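Local coordinates for nucleoporin NUP170 (PDB 5HAX), which is a nuclear pore protein that probably serves as part of the structural scaffold of the pore, built from a beta-propeller and a helical region, at residues Lys8-Val13 against Thr601-Lys606; Arg413-Gln418 against Arg522-Ala527; Phe426-Trp431 against Ile517-Arg522. All coordinates share one frame; numbering follows the deposited sequence.

From the N terminus, helix 5-20 supplies the first half of contact 1, and its partner, Thr601-Lys606, comes nearly 600 residues later, so that this contact closes a loop holding the other two. Within it, helix 411-416 and helix 522-533 meet in contact 2. Inside that loop again, a side chain of strand 427-433 meets one near the end of helix 506-520 in contact 3, so the three contacts nest and none cross. Contacts 2 and 3 share Arg522, touch each other and have centres about 10 Å apart; together they fasten the propeller part to the helical part. Contact 1, its centre about 22 Å from that of contact 2, holds the N-terminal helix against the helical region.

Contact 1: Lys8-Val13 against Thr601-Lys606; sequences KAAQVV and TLWKAK
Val13 lays its CG1 methyl over one face of the Trp603 indole, a CH-pi contact that brings N-terminal helix 5-20 against a type I beta turn, Leu602 to Ala605, in the helical part of the chain. The methyl stands 3.6 Å from the centroid of the indole's six-membered ring, and its direction deviates by just 14° from the ring normal. Val13 turns CG1 away from its own backbone N (chi1 172°), which sets this branch above the ring.

Ordinary apolar packing adds a second contact. One helical turn earlier, Ala10 brings its CB to the edge of the same ring, close to the plane, 3.6 Å from Trp603 CZ2. Phe721 of helix 717-722 also touches the indole, while Leu678 of helix 663-694 packs on Val13, so the contact is buried among helices.

The polar part is supplied by neighbours: Trp603 NE1 hydrogen-bonds to OD1 of Asn14, the residue following Val13. A serine in place of Trp603 would probably leave Asn14 OD1 without its indole donor and open a gap beside Ala10 and Val13.

Backbone bonds fix the turn that presents the ring. Trp603 and Ala605 make backbone hydrogen bonds with Glu718 and Tyr717, respectively, and within the turn Ala605 N donates to Leu602 O at 2.8 Å.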
ATOM      1  N   LYS A   8      19.747 -26.398  10.752  1.00 62.72           N
ATOM      2  CA  LYS A   8      20.008 -25.378  11.762  1.00 58.65           C
ATOM      3  C   LYS A   8      19.674 -23.991  11.231  1.00 64.24           C
ATOM      4  O   LYS A   8      19.015 -23.195  11.911  1.00 57.33           O
ATOM      5  CB  LYS A   8      21.472 -25.436  12.200  1.00 67.66           C
ATOM      6  CG  LYS A   8      21.703 -26.002  13.592  1.00 85.29           C
ATOM      7  CD  LYS A   8      23.095 -25.638  14.092  1.00 96.25           C
ATOM      8  CE  LYS A   8      23.324 -26.088  15.527  1.00100.01           C
ATOM      9  NZ  LYS A   8      23.663 -27.535  15.622  1.00109.88           N
ATOM     10  N   ALA A   9      20.124 -23.688  10.012  1.00 52.12           N
ATOM     11  CA  ALA A   9      19.854 -22.385   9.418  1.00 52.28           C
ATOM     12  C   ALA A   9      18.365 -22.191   9.167  1.00 58.52           C
ATOM     13  O   ALA A   9      17.842 -21.085   9.338  1.00 53.53           O
ATOM     14  CB  ALA A   9      20.644 -22.234   8.119  1.00 49.58           C
ATOM     15  N   ALA A  10      17.668 -23.255   8.759  1.00 52.89           N
ATOM     16  CA  ALA A  10      16.223 -23.165   8.576  1.00 52.51           C
ATOM     17  C   ALA A  10      15.525 -22.800   9.876  1.00 59.10           C
ATOM     18  O   ALA A  10      14.501 -22.107   9.860  1.00 59.14           O
ATOM     19  CB  ALA A  10      15.678 -24.487   8.036  1.00 53.74           C
ATOM     20  N   GLN A  11      16.062 -23.256  11.010  1.00 56.09           N
ATOM     21  CA  GLN A  11      15.513 -22.868  12.304  1.00 59.68           C
ATOM     22  C   GLN A  11      15.633 -21.364  12.518  1.00 57.79           C
ATOM     23  O   GLN A  11      14.715 -20.730  13.051  1.00 52.77           O
ATOM     24  CB  GLN A  11      16.233 -23.624  13.418  1.00 66.43           C
ATOM     25  CG  GLN A  11      15.313 -24.277  14.431  1.00 77.34           C
ATOM     26  CD  GLN A  11      16.080 -24.996  15.524  1.00 96.65           C
ATOM     27  OE1 GLN A  11      17.123 -25.601  15.272  1.00 87.00           O
ATOM     28  NE2 GLN A  11      15.573 -24.925  16.749  1.00103.27           N
ATOM     29  N   VAL A  12      16.761 -20.779  12.109  1.00 53.44           N
ATOM     30  CA  VAL A  12      16.947 -19.335  12.231  1.00 62.22           C
ATOM     31  C   VAL A  12      15.954 -18.597  11.342  1.00 53.06           C
ATOM     32  O   VAL A  12      15.410 -17.556  11.728  1.00 52.23           O
ATOM     33  CB  VAL A  12      18.401 -18.956  11.886  1.00 56.61           C
ATOM     34  CG1 VAL A  12      18.592 -17.443  11.939  1.00 52.59           C
ATOM     35  CG2 VAL A  12      19.370 -19.656  12.827  1.00 52.16           C
ATOM     36  N   VAL A  13      15.714 -19.115  10.135  1.00 43.35           N
ATOM     37  CA  VAL A  13      14.772 -18.477   9.219  1.00 53.76           C
ATOM     38  C   VAL A  13      13.373 -18.474   9.822  1.00 52.46           C
ATOM     39  O   VAL A  13      12.687 -17.444   9.841  1.00 48.83           O
ATOM     40  CB  VAL A  13      14.792 -19.184   7.851  1.00 47.03           C
ATOM     41  CG1 VAL A  13      13.672 -18.668   6.953  1.00 47.56           C
ATOM     42  CG2 VAL A  13      16.144 -18.999   7.174  1.00 51.63           C
ATOM     43  N   THR A 601       8.288 -14.821   0.907  1.00 41.96           N
ATOM     44  CA  THR A 601       7.134 -15.203   0.099  1.00 47.02           C
ATOM     45  C   THR A 601       7.158 -16.672  -0.310  1.00 50.40           C
ATOM     46  O   THR A 601       6.133 -17.182  -0.773  1.00 49.53           O
ATOM     47  CB  THR A 601       7.053 -14.343  -1.166  1.00 50.47           C
ATOM     48  OG1 THR A 601       8.212 -14.570  -1.980  1.00 64.66           O
ATOM     49  CG2 THR A 601       6.958 -12.863  -0.817  1.00 57.73           C
ATOM     50  N   LEU A 602       8.292 -17.355  -0.145  1.00 53.68           N
ATOM     51  CA  LEU A 602       8.480 -18.733  -0.590  1.00 52.06           C
ATOM     52  C   LEU A 602       8.382 -19.742   0.545  1.00 45.04           C
ATOM     53  O   LEU A 602       7.659 -20.735   0.433  1.00 47.92           O
ATOM     54  CB  LEU A 602       9.852 -18.875  -1.261  1.00 51.00           C
ATOM     55  CG  LEU A 602       9.908 -19.006  -2.780  1.00 59.45           C
ATOM     56  CD1 LEU A 602       9.111 -17.904  -3.450  1.00 64.43           C
ATOM     57  CD2 LEU A 602      11.359 -18.976  -3.237  1.00 56.43           C
ATOM     58  N   TRP A 603       9.095 -19.477   1.642  1.00 48.29           N
ATOM     59  CA  TRP A 603       9.400 -20.461   2.675  1.00 50.70           C
ATOM     60  C   TRP A 603       8.231 -21.383   3.013  1.00 53.32           C
ATOM     61  O   TRP A 603       8.303 -22.600   2.801  1.00 53.49           O
ATOM     62  CB  TRP A 603       9.875 -19.712   3.923  1.00 44.25           C
ATOM     63  CG  TRP A 603      10.612 -20.556   4.906  1.00 48.39           C
ATOM     64  CD1 TRP A 603      10.154 -20.995   6.111  1.00 51.96           C
ATOM     65  CD2 TRP A 603      11.947 -21.057   4.775  1.00 47.18           C
ATOM     66  NE1 TRP A 603      11.120 -21.739   6.742  1.00 53.75           N
ATOM     67  CE2 TRP A 603      12.231 -21.793   5.942  1.00 49.84           C
ATOM     68  CE3 TRP A 603      12.930 -20.953   3.787  1.00 50.24           C
ATOM     69  CZ2 TRP A 603      13.456 -22.423   6.147  1.00 51.16           C
ATOM     70  CZ3 TRP A 603      14.147 -21.582   3.992  1.00 48.27           C
ATOM     71  CH2 TRP A 603      14.397 -22.308   5.162  1.00 54.82           C
ATOM     72  N   LYS A 604       7.145 -20.824   3.540  1.00 51.03           N
ATOM     73  CA  LYS A 604       6.019 -21.623   4.008  1.00 52.76           C
ATOM     74  C   LYS A 604       5.006 -21.931   2.913  1.00 47.42           C
ATOM     75  O   LYS A 604       4.010 -22.609   3.186  1.00 62.28           O
ATOM     76  CB  LYS A 604       5.319 -20.910   5.170  1.00 52.79           C
ATOM     77  CG  LYS A 604       6.171 -20.788   6.425  1.00 54.97           C
ATOM     78  CD  LYS A 604       6.409 -22.142   7.078  1.00 52.77           C
ATOM     79  CE  LYS A 604       7.243 -22.011   8.341  1.00 53.11           C
ATOM     80  NZ  LYS A 604       7.406 -23.314   9.036  1.00 59.48           N
ATOM     81  N   ALA A 605       5.233 -21.463   1.690  1.00 49.52           N
ATOM     82  CA  ALA A 605       4.296 -21.696   0.604  1.00 49.73           C
ATOM     83  C   ALA A 605       4.468 -23.095   0.023  1.00 62.20           C
ATOM     84  O   ALA A 605       5.570 -23.650  -0.009  1.00 55.95           O
ATOM     85  CB  ALA A 605       4.490 -20.659  -0.501  1.00 55.20           C
ATOM     86  N   LYS A 606       3.355 -23.665  -0.436  1.00 61.05           N
ATOM     87  CA  LYS A 606       3.404 -24.903  -1.199  1.00 66.97           C
ATOM     88  C   LYS A 606       4.090 -24.658  -2.536  1.00 65.33           C
ATOM     89  O   LYS A 606       3.960 -23.591  -3.139  1.00 64.03           O
ATOM     90  CB  LYS A 606       1.995 -25.450  -1.435  1.00 65.83           C
ATOM     91  CG  LYS A 606       1.178 -25.683  -0.174  1.00 65.10           C
ATOM     92  CD  LYS A 606       1.767 -26.784   0.689  1.00 70.62           C
ATOM     93  CE  LYS A 606       0.839 -27.134   1.842  1.00 69.47           C
ATOM     94  NZ  LYS A 606       1.455 -28.109   2.781  1.00 84.03           N
TER

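Contact 2: Arg413-Gln418 against Arg522-Ala527; sequences RIKVTQ and RVETIA
Lys415 and Glu524 meet in a salt bridge, with Lys415 NZ donating to Glu524 OE2 at 2.9 Å. The ammonium group takes the anti lone pair of that oxygen, on the side away from OE1, and the two side chains cross at about a right angle. Lys415 CE also lies against the carboxylate, 3.2 Å from Glu524 OE2. The lysine runs straight out from its helix as far as CE and bends at the last torsion (chi4 -68°), which swings NZ onto the oxygen; Glu524 folds at chi2 (-76°) to meet it. The same oxygen is also gripped by Arg597 NH2 of helix 586-599 in a second salt bridge, and Arg597 packs against Lys415 as well. Leu463, from a loop, touches both members of the pair.

Further out, the helix carrying Lys415 gives way at Thr417, just past Val416, and Thr417 OG1 donates to Arg413 O from above the carbonyl plane.

The contact thus joins helix 411-416, within the propeller part, to helix 522-533 of the helical part, with helix 586-599 as a third partner. Two cations converging on one oxygen of a buried glutamate would be expected to favour its charged form.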
ATOM      1  N   ARG A 413      11.642   2.704  14.465  1.00 44.25           N
ATOM      2  CA  ARG A 413      11.543   2.948  15.901  1.00 45.82           C
ATOM      3  C   ARG A 413      10.427   2.119  16.524  1.00 42.88           C
ATOM      4  O   ARG A 413      10.563   1.636  17.653  1.00 48.08           O
ATOM      5  CB  ARG A 413      11.320   4.436  16.162  1.00 50.34           C
ATOM      6  CG  ARG A 413      11.558   4.858  17.604  1.00 60.36           C
ATOM      7  CD  ARG A 413      11.390   6.361  17.787  1.00 58.23           C
ATOM      8  NE  ARG A 413      12.110   7.127  16.772  1.00 70.04           N
ATOM      9  CZ  ARG A 413      13.403   7.433  16.830  1.00 78.02           C
ATOM     10  NH1 ARG A 413      14.143   7.036  17.858  1.00 84.14           N
ATOM     11  NH2 ARG A 413      13.962   8.135  15.852  1.00 72.81           N
ATOM     12  N   ILE A 414       9.319   1.938  15.802  1.00 44.40           N
ATOM     13  CA  ILE A 414       8.207   1.142  16.319  1.00 44.45           C
ATOM     14  C   ILE A 414       8.634  -0.310  16.499  1.00 45.72           C
ATOM     15  O   ILE A 414       8.230  -0.978  17.459  1.00 46.49           O
ATOM     16  CB  ILE A 414       6.989   1.258  15.381  1.00 39.67           C
ATOM     17  CG1 ILE A 414       6.437   2.689  15.396  1.00 46.67           C
ATOM     18  CG2 ILE A 414       5.896   0.268  15.786  1.00 45.20           C
ATOM     19  CD1 ILE A 414       5.360   2.948  14.353  1.00 48.43           C
ATOM     20  N   LYS A 415       9.448  -0.824  15.576  1.00 46.66           N
ATOM     21  CA  LYS A 415       9.847  -2.225  15.630  1.00 46.49           C
ATOM     22  C   LYS A 415      10.794  -2.499  16.793  1.00 51.01           C
ATOM     23  O   LYS A 415      10.744  -3.580  17.389  1.00 46.68           O
ATOM     24  CB  LYS A 415      10.494  -2.625  14.302  1.00 43.63           C
ATOM     25  CG  LYS A 415      10.968  -4.067  14.237  1.00 47.84           C
ATOM     26  CD  LYS A 415      11.410  -4.431  12.829  1.00 48.38           C
ATOM     27  CE  LYS A 415      11.937  -5.858  12.756  1.00 62.87           C
ATOM     28  NZ  LYS A 415      13.222  -6.022  13.495  1.00 63.50           N
ATOM     29  N   VAL A 416      11.646  -1.531  17.134  1.00 49.78           N
ATOM     30  CA  VAL A 416      12.625  -1.707  18.204  1.00 54.00           C
ATOM     31  C   VAL A 416      12.060  -1.380  19.584  1.00 55.56           C
ATOM     32  O   VAL A 416      12.590  -1.875  20.590  1.00 55.74           O
ATOM     33  CB  VAL A 416      13.860  -0.831  17.916  1.00 49.70           C
ATOM     34  CG1 VAL A 416      14.881  -0.898  19.050  1.00 77.37           C
ATOM     35  CG2 VAL A 416      14.503  -1.254  16.609  1.00 65.73           C
ATOM     36  N   THR A 417      10.998  -0.578  19.660  1.00 56.92           N
ATOM     37  CA  THR A 417      10.480  -0.112  20.942  1.00 51.43           C
ATOM     38  C   THR A 417      10.170  -1.276  21.873  1.00 54.78           C
ATOM     39  O   THR A 417       9.521  -2.251  21.481  1.00 47.95           O
ATOM     40  CB  THR A 417       9.222   0.728  20.719  1.00 48.57           C
ATOM     41  OG1 THR A 417       9.560   1.903  19.972  1.00 47.61           O
ATOM     42  CG2 THR A 417       8.596   1.142  22.050  1.00 57.99           C
ATOM     43  N   GLN A 418      10.629  -1.156  23.114  1.00 57.38           N
ATOM     44  CA  GLN A 418      10.390  -2.161  24.138  1.00 63.71           C
ATOM     45  C   GLN A 418      10.291  -1.476  25.502  1.00 56.83           C
ATOM     46  O   GLN A 418      11.073  -0.572  25.794  1.00 61.75           O
ATOM     47  CB  GLN A 418      11.513  -3.202  24.141  1.00 63.50           C
ATOM     48  CG  GLN A 418      11.035  -4.639  24.263  1.00 73.90           C
ATOM     49  CD  GLN A 418      10.217  -5.082  23.067  1.00 73.55           C
ATOM     50  OE1 GLN A 418      10.653  -4.953  21.921  1.00 81.19           O
ATOM     51  NE2 GLN A 418       9.024  -5.604  23.324  1.00 72.53           N
ATOM     52  N   ARG A 522      21.082  -1.900  15.703  1.00 52.85           N
ATOM     53  CA  ARG A 522      22.303  -2.290  15.003  1.00 53.66           C
ATOM     54  C   ARG A 522      22.023  -3.328  13.922  1.00 43.96           C
ATOM     55  O   ARG A 522      22.574  -3.242  12.819  1.00 46.72           O
ATOM     56  CB  ARG A 522      23.337  -2.815  16.000  1.00 60.18           C
ATOM     57  CG  ARG A 522      24.736  -2.980  15.407  1.00 61.43           C
ATOM     58  CD  ARG A 522      25.773  -3.327  16.471  1.00 71.00           C
ATOM     59  NE  ARG A 522      25.865  -2.308  17.515  1.00 85.72           N
ATOM     60  CZ  ARG A 522      26.663  -1.244  17.469  1.00 86.47           C
ATOM     61  NH1 ARG A 522      26.668  -0.378  18.474  1.00 78.17           N
ATOM     62  NH2 ARG A 522      27.455  -1.038  16.423  1.00 75.23           N
ATOM     63  N   VAL A 523      21.170  -4.316  14.210  1.00 47.42           N
ATOM     64  CA  VAL A 523      20.933  -5.394  13.251  1.00 44.88           C
ATOM     65  C   VAL A 523      20.296  -4.846  11.979  1.00 50.50           C
ATOM     66  O   VAL A 523      20.739  -5.145  10.864  1.00 42.04           O
ATOM     67  CB  VAL A 523      20.066  -6.498  13.885  1.00 52.88           C
ATOM     68  CG1 VAL A 523      19.656  -7.534  12.838  1.00 51.81           C
ATOM     69  CG2 VAL A 523      20.816  -7.173  15.030  1.00 50.06           C
ATOM     70  N   GLU A 524      19.240  -4.041  12.125  1.00 44.99           N
ATOM     71  CA  GLU A 524      18.578  -3.474  10.954  1.00 45.28           C
ATOM     72  C   GLU A 524      19.530  -2.594  10.153  1.00 43.02           C
ATOM     73  O   GLU A 524      19.493  -2.590   8.916  1.00 43.22           O
ATOM     74  CB  GLU A 524      17.342  -2.680  11.380  1.00 44.24           C
ATOM     75  CG  GLU A 524      16.192  -3.540  11.901  1.00 43.25           C
ATOM     76  CD  GLU A 524      15.432  -4.256  10.796  1.00 48.13           C
ATOM     77  OE1 GLU A 524      15.663  -3.951   9.606  1.00 43.07           O
ATOM     78  OE2 GLU A 524      14.594  -5.124  11.122  1.00 46.67           O
ATOM     79  N   THR A 525      20.399  -1.846  10.838  1.00 42.10           N
ATOM     80  CA  THR A 525      21.336  -0.972  10.141  1.00 42.82           C
ATOM     81  C   THR A 525      22.361  -1.783   9.356  1.00 43.89           C
ATOM     82  O   THR A 525      22.651  -1.477   8.193  1.00 47.84           O
ATOM     83  CB  THR A 525      22.041  -0.049  11.135  1.00 45.66           C
ATOM     84  OG1 THR A 525      21.068   0.675  11.898  1.00 47.84           O
ATOM     85  CG2 THR A 525      22.944   0.938  10.402  1.00 46.95           C
ATOM     86  N   ILE A 526      22.934  -2.813   9.982  1.00 46.68           N
ATOM     87  CA  ILE A 526      23.922  -3.638   9.298  1.00 46.47           C
ATOM     88  C   ILE A 526      23.267  -4.428   8.172  1.00 45.35           C
ATOM     89  O   ILE A 526      23.900  -4.697   7.143  1.00 45.84           O
ATOM     90  CB  ILE A 526      24.627  -4.564  10.310  1.00 46.31           C
ATOM     91  CG1 ILE A 526      25.393  -3.735  11.351  1.00 48.78           C
ATOM     92  CG2 ILE A 526      25.572  -5.538   9.604  1.00 49.71           C
ATOM     93  CD1 ILE A 526      26.530  -2.894  10.785  1.00 50.56           C
ATOM     94  N   ALA A 527      22.000  -4.810   8.341  1.00 43.30           N
ATOM     95  CA  ALA A 527      21.281  -5.484   7.265  1.00 40.84           C
ATOM     96  C   ALA A 527      21.079  -4.554   6.076  1.00 44.48           C
ATOM     97  O   ALA A 527      21.142  -4.991   4.921  1.00 42.73           O
ATOM     98  CB  ALA A 527      19.939  -6.004   7.777  1.00 47.44           C
TER

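Contact 3: Phe426-Trp431 against Ile517-Arg522; sequences FEQGTW and INQYGR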
ATOM      1  N   PHE A 426       5.031   6.958  16.603  1.00 42.20           N
ATOM      2  CA  PHE A 426       6.163   7.700  16.064  1.00 48.83           C
ATOM      3  C   PHE A 426       6.013   7.860  14.555  1.00 42.29           C
ATOM      4  O   PHE A 426       5.538   6.955  13.865  1.00 39.07           O
ATOM      5  CB  PHE A 426       7.476   6.984  16.386  1.00 50.18           C
ATOM      6  CG  PHE A 426       7.693   6.736  17.855  1.00 52.90           C
ATOM      7  CD1 PHE A 426       8.000   7.780  18.711  1.00 53.63           C
ATOM      8  CD2 PHE A 426       7.603   5.455  18.375  1.00 52.58           C
ATOM      9  CE1 PHE A 426       8.203   7.552  20.060  1.00 50.87           C
ATOM     10  CE2 PHE A 426       7.807   5.222  19.723  1.00 51.51           C
ATOM     11  CZ  PHE A 426       8.106   6.271  20.564  1.00 58.56           C
ATOM     12  N   GLU A 427       6.425   9.020  14.041  1.00 39.27           N
ATOM     13  CA  GLU A 427       6.298   9.320  12.620  1.00 42.37           C
ATOM     14  C   GLU A 427       7.534  10.045  12.108  1.00 42.45           C
ATOM     15  O   GLU A 427       8.199  10.779  12.844  1.00 40.52           O
ATOM     16  CB  GLU A 427       5.060  10.186  12.325  1.00 37.26           C
ATOM     17  CG  GLU A 427       3.740   9.429  12.306  1.00 35.54           C
ATOM     18  CD  GLU A 427       2.587  10.283  11.810  1.00 42.51           C
ATOM     19  OE1 GLU A 427       2.138  10.074  10.664  1.00 40.13           O
ATOM     20  OE2 GLU A 427       2.128  11.165  12.565  1.00 40.10           O
ATOM     21  N   GLN A 428       7.829   9.819  10.829  1.00 41.63           N
ATOM     22  CA  GLN A 428       8.773  10.618  10.056  1.00 42.12           C
ATOM     23  C   GLN A 428       7.974  11.481   9.088  1.00 38.24           C
ATOM     24  O   GLN A 428       7.106  10.969   8.377  1.00 37.58           O
ATOM     25  CB  GLN A 428       9.748   9.723   9.284  1.00 40.51           C
ATOM     26  CG  GLN A 428      10.691   8.898  10.154  1.00 37.20           C
ATOM     27  CD  GLN A 428      11.842   9.708  10.713  1.00 49.49           C
ATOM     28  OE1 GLN A 428      12.390  10.580  10.038  1.00 42.86           O
ATOM     29  NE2 GLN A 428      12.218   9.420  11.951  1.00 43.62           N
ATOM     30  N   GLY A 429       8.268  12.784   9.059  1.00 39.77           N
ATOM     31  CA  GLY A 429       7.489  13.718   8.274  1.00 39.71           C
ATOM     32  C   GLY A 429       8.362  14.628   7.432  1.00 40.31           C
ATOM     33  O   GLY A 429       9.564  14.769   7.662  1.00 42.85           O
ATOM     34  N   THR A 430       7.727  15.249   6.439  1.00 40.85           N
ATOM     35  CA  THR A 430       8.409  16.196   5.564  1.00 46.17           C
ATOM     36  C   THR A 430       7.377  17.069   4.865  1.00 39.43           C
ATOM     37  O   THR A 430       6.203  16.706   4.749  1.00 43.22           O
ATOM     38  CB  THR A 430       9.288  15.480   4.530  1.00 43.26           C
ATOM     39  OG1 THR A 430      10.060  16.444   3.802  1.00 46.68           O
ATOM     40  CG2 THR A 430       8.438  14.668   3.558  1.00 44.84           C
ATOM     41  N   TRP A 431       7.842  18.225   4.389  1.00 37.60           N
ATOM     42  CA  TRP A 431       7.028  19.182   3.645  1.00 43.36           C
ATOM     43  C   TRP A 431       7.484  19.206   2.192  1.00 44.65           C
ATOM     44  O   TRP A 431       8.650  19.501   1.913  1.00 46.97           O
ATOM     45  CB  TRP A 431       7.147  20.585   4.236  1.00 45.28           C
ATOM     46  CG  TRP A 431       6.362  20.814   5.479  1.00 47.50           C
ATOM     47  CD1 TRP A 431       6.825  20.767   6.759  1.00 50.17           C
ATOM     48  CD2 TRP A 431       4.973  21.151   5.563  1.00 42.71           C
ATOM     49  NE1 TRP A 431       5.809  21.049   7.640  1.00 52.11           N
ATOM     50  CE2 TRP A 431       4.661  21.288   6.931  1.00 45.83           C
ATOM     51  CE3 TRP A 431       3.962  21.347   4.617  1.00 41.90           C
ATOM     52  CZ2 TRP A 431       3.382  21.613   7.375  1.00 42.22           C
ATOM     53  CZ3 TRP A 431       2.690  21.668   5.061  1.00 42.86           C
ATOM     54  CH2 TRP A 431       2.412  21.797   6.427  1.00 42.68           C
ATOM     55  N   ILE A 517      21.790   3.501  13.834  1.00 49.85           N
ATOM     56  CA  ILE A 517      21.726   2.548  14.940  1.00 48.73           C
ATOM     57  C   ILE A 517      20.794   3.060  16.029  1.00 51.76           C
ATOM     58  O   ILE A 517      20.016   2.294  16.613  1.00 51.17           O
ATOM     59  CB  ILE A 517      23.140   2.273  15.486  1.00 53.05           C
ATOM     60  CG1 ILE A 517      23.970   1.525  14.437  1.00 57.83           C
ATOM     61  CG2 ILE A 517      23.073   1.466  16.784  1.00 49.47           C
ATOM     62  CD1 ILE A 517      25.433   1.359  14.804  1.00 56.30           C
ATOM     63  N   ASN A 518      20.854   4.359  16.324  1.00 52.08           N
ATOM     64  CA  ASN A 518      20.017   4.924  17.375  1.00 61.96           C
ATOM     65  C   ASN A 518      18.534   4.878  17.029  1.00 56.75           C
ATOM     66  O   ASN A 518      17.703   4.866  17.943  1.00 62.89           O
ATOM     67  CB  ASN A 518      20.437   6.364  17.666  1.00 68.08           C
ATOM     68  CG  ASN A 518      21.783   6.453  18.363  1.00 77.88           C
ATOM     69  OD1 ASN A 518      22.279   5.468  18.913  1.00 72.74           O
ATOM     70  ND2 ASN A 518      22.378   7.639  18.351  1.00 83.98           N
ATOM     71  N   GLN A 519      18.183   4.848  15.744  1.00 55.49           N
ATOM     72  CA  GLN A 519      16.788   4.790  15.320  1.00 55.59           C
ATOM     73  C   GLN A 519      16.327   3.371  15.011  1.00 52.76           C
ATOM     74  O   GLN A 519      15.272   2.947  15.491  1.00 52.98           O
ATOM     75  CB  GLN A 519      16.570   5.675  14.086  1.00 55.92           C
ATOM     76  CG  GLN A 519      15.125   5.680  13.591  1.00 55.70           C
ATOM     77  CD  GLN A 519      14.932   6.519  12.346  1.00 59.17           C
ATOM     78  OE1 GLN A 519      15.839   7.226  11.912  1.00 66.94           O
ATOM     79  NE2 GLN A 519      13.741   6.440  11.760  1.00 56.52           N
ATOM     80  N   TYR A 520      17.101   2.629  14.217  1.00 50.14           N
ATOM     81  CA  TYR A 520      16.691   1.325  13.712  1.00 53.12           C
ATOM     82  C   TYR A 520      17.282   0.155  14.488  1.00 47.69           C
ATOM     83  O   TYR A 520      16.820  -0.977  14.310  1.00 43.16           O
ATOM     84  CB  TYR A 520      17.091   1.189  12.236  1.00 48.95           C
ATOM     85  CG  TYR A 520      16.298   2.066  11.292  1.00 51.59           C
ATOM     86  CD1 TYR A 520      15.187   1.568  10.625  1.00 53.63           C
ATOM     87  CD2 TYR A 520      16.661   3.387  11.063  1.00 48.88           C
ATOM     88  CE1 TYR A 520      14.456   2.361   9.760  1.00 49.82           C
ATOM     89  CE2 TYR A 520      15.936   4.187  10.198  1.00 53.85           C
ATOM     90  CZ  TYR A 520      14.834   3.667   9.550  1.00 43.55           C
ATOM     91  OH  TYR A 520      14.109   4.454   8.687  1.00 50.74           O
ATOM     92  N   GLY A 521      18.276   0.392  15.334  1.00 51.73           N
ATOM     93  CA  GLY A 521      19.015  -0.686  15.956  1.00 49.13           C
ATOM     94  C   GLY A 521      20.152  -1.177  15.076  1.00 55.10           C
ATOM     95  O   GLY A 521      20.204  -0.928  13.871  1.00 43.16           O
ATOM     96  N   ARG A 522      21.082  -1.900  15.703  1.00 52.85           N
ATOM     97  CA  ARG A 522      22.303  -2.290  15.003  1.00 53.66           C
ATOM     98  C   ARG A 522      22.023  -3.328  13.922  1.00 43.96           C
ATOM     99  O   ARG A 522      22.574  -3.242  12.819  1.00 46.72           O
ATOM    100  CB  ARG A 522      23.337  -2.815  16.000  1.00 60.18           C
ATOM    101  CG  ARG A 522      24.736  -2.980  15.407  1.00 61.43           C
ATOM    102  CD  ARG A 522      25.773  -3.327  16.471  1.00 71.00           C
ATOM    103  NE  ARG A 522      25.865  -2.308  17.515  1.00 85.72           N
ATOM    104  CZ  ARG A 522      26.663  -1.244  17.469  1.00 86.47           C
ATOM    105  NH1 ARG A 522      26.668  -0.378  18.474  1.00 78.17           N
ATOM    106  NH2 ARG A 522      27.455  -1.038  16.423  1.00 75.23           N
TER
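Gln428, on the extended backbone of strand 427-433, faces Gln519, near the end of helix 506-520, and the two backbones stay apart, meeting through these side chains. The helix breaks off at Gly521, whose N still bonds to Ile517 O at 2.9 Å. With a positive phi (85°), Gly521 adopts a conformation in which a CB would press on the preceding carbonyl oxygen, and it also takes the N-cap position of helix 522-533.

The amides approach from opposite directions, with their planes turned 23° from each other. Gln428 NE2 and Gln519 NE2 come within 3.4 Å, but both are donors, so no hydrogen bond joins them. Gln519 reaches this point in an extended chain, its CG turned away from the backbone N (chi1 -179°), whereas Gln428 is bent at chi2.

What draws two donors together is a shared acid. Asp410, in the short link between strand 403-409 and helix 411-416, accepts Gln519 NE2 at OD1 and Gln428 NE2 at OD2, and its OD2 also forms a salt bridge with Arg413 NE. Gln428 NE2 has a further acceptor in Glu39 OE1, while Gln428 OE1 receives a bond from Gln41 NE2. The close approach of the two NE2 atoms is thus accounted for by the acids that each of them meets, and both amide nitrogens and Gln428 OE1 are buried yet have partners. The orientation of the Gln428 amide is fixed from both its ends.

Strand 427-433 lies between strands 39-41 and 403-409 in its sheet, consistent with a blade of the beta-propeller. A polar cluster between such a blade and a helix that comes later in the chain probably lies at the junction of propeller and helical region, the combination known from the Nup133-like nucleoporins.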